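Local coordinates for flagellar basal body protein (PDB 5NPY) that probably forms part of the flagellar hook of Helicobacter pylori, as a FlgE-type hook protein, at residues N295-E300 with L309-N314. Residues are numbered along the deposited sequence; the frame is centred on the assembly and turned at random.
Sequences NLIKSE and LLEIAN
Ile297 and Glu311 meet at about a right angle on one face of a two-stranded antiparallel hairpin. Ile297 uses both of its branches here. CG2 lies 3.4 Å from Glu311 OE1, so a methyl group sits beside the carboxylate. CG1 turns to the stem of the same residue and lies 4.0 Å from Glu311 CB. The chi1 of Ile297, 57°, places CG1 between the backbone N and the carbonyl carbon, and from there it also touches Leu309 CB at 4.1 Å. The Glu311 chain is extended beyond CG and carries OE1 up to both Ile297 CG2 and Asn295 OD1. OE2 makes a weak hydrogen bond to Ser346 OG. The amide plane of Asn295 stands 72° from that carboxylate. Asn295 OD1 and Glu311 OE1, both acceptors, are 3.5 Å apart and form no hydrogen bond. Just past the end of strand 293-298, Ser299 CB packs on Leu309 CG at 3.9 Å, while Ser299 OG bonds to Pro307 O.

The backbones hold these side chains in register. Asn295 and Glu311 are a hydrogen-bonded pair, and so are Ile297 and Leu309. The bond from Ile297 N to Leu309 O is almost straight, at 178°. Between them, Leu296 and Leu310 form a non-hydrogen-bonded pair on the other face. Leu296 CD1 lies 4.2 Å from Leu310 CD2.

Both leucines also touch Phe224 of helix 221-226, which lies against their face. Leu309 packs on Ser349 and Ala351 of strand 346-364. That strand pairs antiparallel with strand 308-313, which therefore lies between it and strand 293-298.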
ATOM      1  N   ASN A 295      36.791   2.252  16.934  1.00 27.73           N
ATOM      2  CA  ASN A 295      35.854   3.266  17.404  1.00 28.61           C
ATOM      3  C   ASN A 295      35.075   3.889  16.248  1.00 30.41           C
ATOM      4  O   ASN A 295      35.576   3.999  15.124  1.00 21.84           O
ATOM      5  CB  ASN A 295      36.590   4.390  18.157  1.00 37.90           C
ATOM      6  CG  ASN A 295      37.255   3.910  19.446  1.00 34.75           C
ATOM      7  OD1 ASN A 295      38.410   4.240  19.716  1.00 28.42           O
ATOM      8  ND2 ASN A 295      36.522   3.124  20.243  1.00 27.02           N
ATOM      9  N   LEU A 296      33.845   4.311  16.546  1.00 22.12           N
ATOM     10  CA  LEU A 296      33.086   5.220  15.692  1.00 28.88           C
ATOM     11  C   LEU A 296      33.339   6.668  16.126  1.00 40.69           C
ATOM     12  O   LEU A 296      33.119   7.013  17.296  1.00 37.53           O
ATOM     13  CB  LEU A 296      31.598   4.901  15.766  1.00 23.15           C
ATOM     14  CG  LEU A 296      30.710   5.724  14.836  1.00 28.87           C
ATOM     15  CD1 LEU A 296      30.972   5.328  13.416  1.00 25.79           C
ATOM     16  CD2 LEU A 296      29.252   5.536  15.199  1.00 36.09           C
ATOM     17  N   ILE A 297      33.788   7.515  15.187  1.00 37.86           N
ATOM     18  CA  ILE A 297      34.085   8.921  15.467  1.00 38.51           C
ATOM     19  C   ILE A 297      33.440   9.834  14.420  1.00 33.86           C
ATOM     20  O   ILE A 297      33.110   9.426  13.304  1.00 28.28           O
ATOM     21  CB  ILE A 297      35.609   9.204  15.531  1.00 34.95           C
ATOM     22  CG1 ILE A 297      36.292   8.787  14.228  1.00 31.20           C
ATOM     23  CG2 ILE A 297      36.264   8.503  16.702  1.00 27.51           C
ATOM     24  CD1 ILE A 297      37.477   9.629  13.866  1.00 30.83           C
ATOM     25  N   LYS A 298      33.276  11.098  14.790  1.00 37.73           N
ATOM     26  CA  LYS A 298      32.823  12.107  13.842  1.00 35.66           C
ATOM     27  C   LYS A 298      34.026  12.695  13.130  1.00 39.98           C
ATOM     28  O   LYS A 298      35.050  12.982  13.752  1.00 48.66           O
ATOM     29  CB  LYS A 298      32.050  13.223  14.535  1.00 27.38           C
ATOM     30  CG  LYS A 298      30.785  12.815  15.235  1.00 21.00           C
ATOM     31  CD  LYS A 298      30.196  14.052  15.899  1.00 24.46           C
ATOM     32  CE  LYS A 298      28.767  13.858  16.345  1.00 29.53           C
ATOM     33  NZ  LYS A 298      28.239  15.111  16.983  1.00 34.03           N
ATOM     34  N   SER A 299      33.899  12.864  11.814  1.00 42.10           N
ATOM     35  CA  SER A 299      34.973  13.433  11.011  1.00 39.87           C
ATOM     36  C   SER A 299      35.222  14.898  11.332  1.00 40.67           C
ATOM     37  O   SER A 299      36.287  15.425  10.987  1.00 35.98           O
ATOM     38  CB  SER A 299      34.636  13.297   9.531  1.00 26.18           C
ATOM     39  OG  SER A 299      33.401  13.936   9.268  1.00 27.21           O
ATOM     40  N   GLU A 300      34.246  15.560  11.950  1.00 41.81           N
ATOM     41  CA  GLU A 300      34.327  16.957  12.379  1.00 47.26           C
ATOM     42  C   GLU A 300      33.551  16.995  13.694  1.00 41.24           C
ATOM     43  O   GLU A 300      32.317  17.020  13.687  1.00 34.74           O
ATOM     44  CB  GLU A 300      33.736  17.881  11.323  1.00 49.88           C
ATOM     45  CG  GLU A 300      33.367  19.272  11.795  1.00 69.52           C
ATOM     46  CD  GLU A 300      32.446  19.977  10.807  1.00 80.99           C
ATOM     47  OE1 GLU A 300      32.134  19.367   9.760  1.00 81.05           O
ATOM     48  OE2 GLU A 300      32.024  21.125  11.081  1.00 85.67           O
ATOM     49  N   LEU A 309      33.381   8.303  10.713  1.00 32.14           N
ATOM     50  CA  LEU A 309      34.498   7.452  10.339  1.00 33.25           C
ATOM     51  C   LEU A 309      34.672   6.359  11.374  1.00 28.18           C
ATOM     52  O   LEU A 309      34.231   6.487  12.521  1.00 30.35           O
ATOM     53  CB  LEU A 309      35.826   8.227  10.239  1.00 34.76           C
ATOM     54  CG  LEU A 309      35.799   9.610   9.602  1.00 40.97           C
ATOM     55  CD1 LEU A 309      37.119  10.298   9.859  1.00 39.02           C
ATOM     56  CD2 LEU A 309      35.558   9.465   8.115  1.00 46.36           C
ATOM     57  N   LEU A 310      35.343   5.290  10.945  1.00 29.85           N
ATOM     58  CA  LEU A 310      35.922   4.295  11.833  1.00 28.87           C
ATOM     59  C   LEU A 310      37.368   4.671  12.141  1.00 37.22           C
ATOM     60  O   LEU A 310      38.057   5.306  11.333  1.00 34.74           O
ATOM     61  CB  LEU A 310      35.864   2.899  11.205  1.00 25.61           C
ATOM     62  CG  LEU A 310      34.472   2.368  10.867  1.00 35.53           C
ATOM     63  CD1 LEU A 310      34.593   0.995  10.210  1.00 44.42           C
ATOM     64  CD2 LEU A 310      33.575   2.294  12.100  1.00 26.90           C
ATOM     65  N   GLU A 311      37.832   4.266  13.320  1.00 36.69           N
ATOM     66  CA  GLU A 311      39.139   4.690  13.795  1.00 38.68           C
ATOM     67  C   GLU A 311      39.799   3.561  14.568  1.00 39.63           C
ATOM     68  O   GLU A 311      39.211   3.028  15.513  1.00 42.11           O
ATOM     69  CB  GLU A 311      38.997   5.932  14.677  1.00 39.87           C
ATOM     70  CG  GLU A 311      40.219   6.265  15.497  1.00 44.54           C
ATOM     71  CD  GLU A 311      39.904   7.225  16.622  1.00 44.49           C
ATOM     72  OE1 GLU A 311      39.088   6.859  17.505  1.00 45.25           O
ATOM     73  OE2 GLU A 311      40.452   8.349  16.602  1.00 41.95           O
ATOM     74  N   ILE A 312      41.014   3.202  14.171  1.00 39.00           N
ATOM     75  CA  ILE A 312      41.814   2.220  14.890  1.00 41.05           C
ATOM     76  C   ILE A 312      42.782   2.991  15.774  1.00 44.57           C
ATOM     77  O   ILE A 312      43.659   3.705  15.278  1.00 47.97           O
ATOM     78  CB  ILE A 312      42.550   1.274  13.937  1.00 42.32           C
ATOM     79  CG1 ILE A 312      41.573   0.718  12.906  1.00 41.94           C
ATOM     80  CG2 ILE A 312      43.189   0.116  14.715  1.00 37.35           C
ATOM     81  CD1 ILE A 312      42.230  -0.207  11.910  1.00 48.41           C
ATOM     82  N   ALA A 313      42.614   2.859  17.087  1.00 50.11           N
ATOM     83  CA  ALA A 313      43.319   3.681  18.056  1.00 42.21           C
ATOM     84  C   ALA A 313      44.012   2.805  19.089  1.00 45.53           C
ATOM     85  O   ALA A 313      43.517   1.736  19.460  1.00 45.62           O
ATOM     86  CB  ALA A 313      42.358   4.650  18.765  1.00 40.64           C
ATOM     87  N   ASN A 314      45.174   3.272  19.543  1.00 54.35           N
ATOM     88  CA  ASN A 314      45.876   2.648  20.651  1.00 48.78           C
ATOM     89  C   ASN A 314      45.506   3.391  21.917  1.00 49.55           C
ATOM     90  O   ASN A 314      45.767   4.601  22.000  1.00 50.40           O
ATOM     91  CB  ASN A 314      47.380   2.691  20.429  1.00 51.79           C
ATOM     92  CG  ASN A 314      48.161   2.084  21.582  1.00 52.96           C
ATOM     93  OD1 ASN A 314      47.585   1.603  22.550  1.00 48.17           O
ATOM     94  ND2 ASN A 314      49.486   2.088  21.468  1.00 51.80           N
TER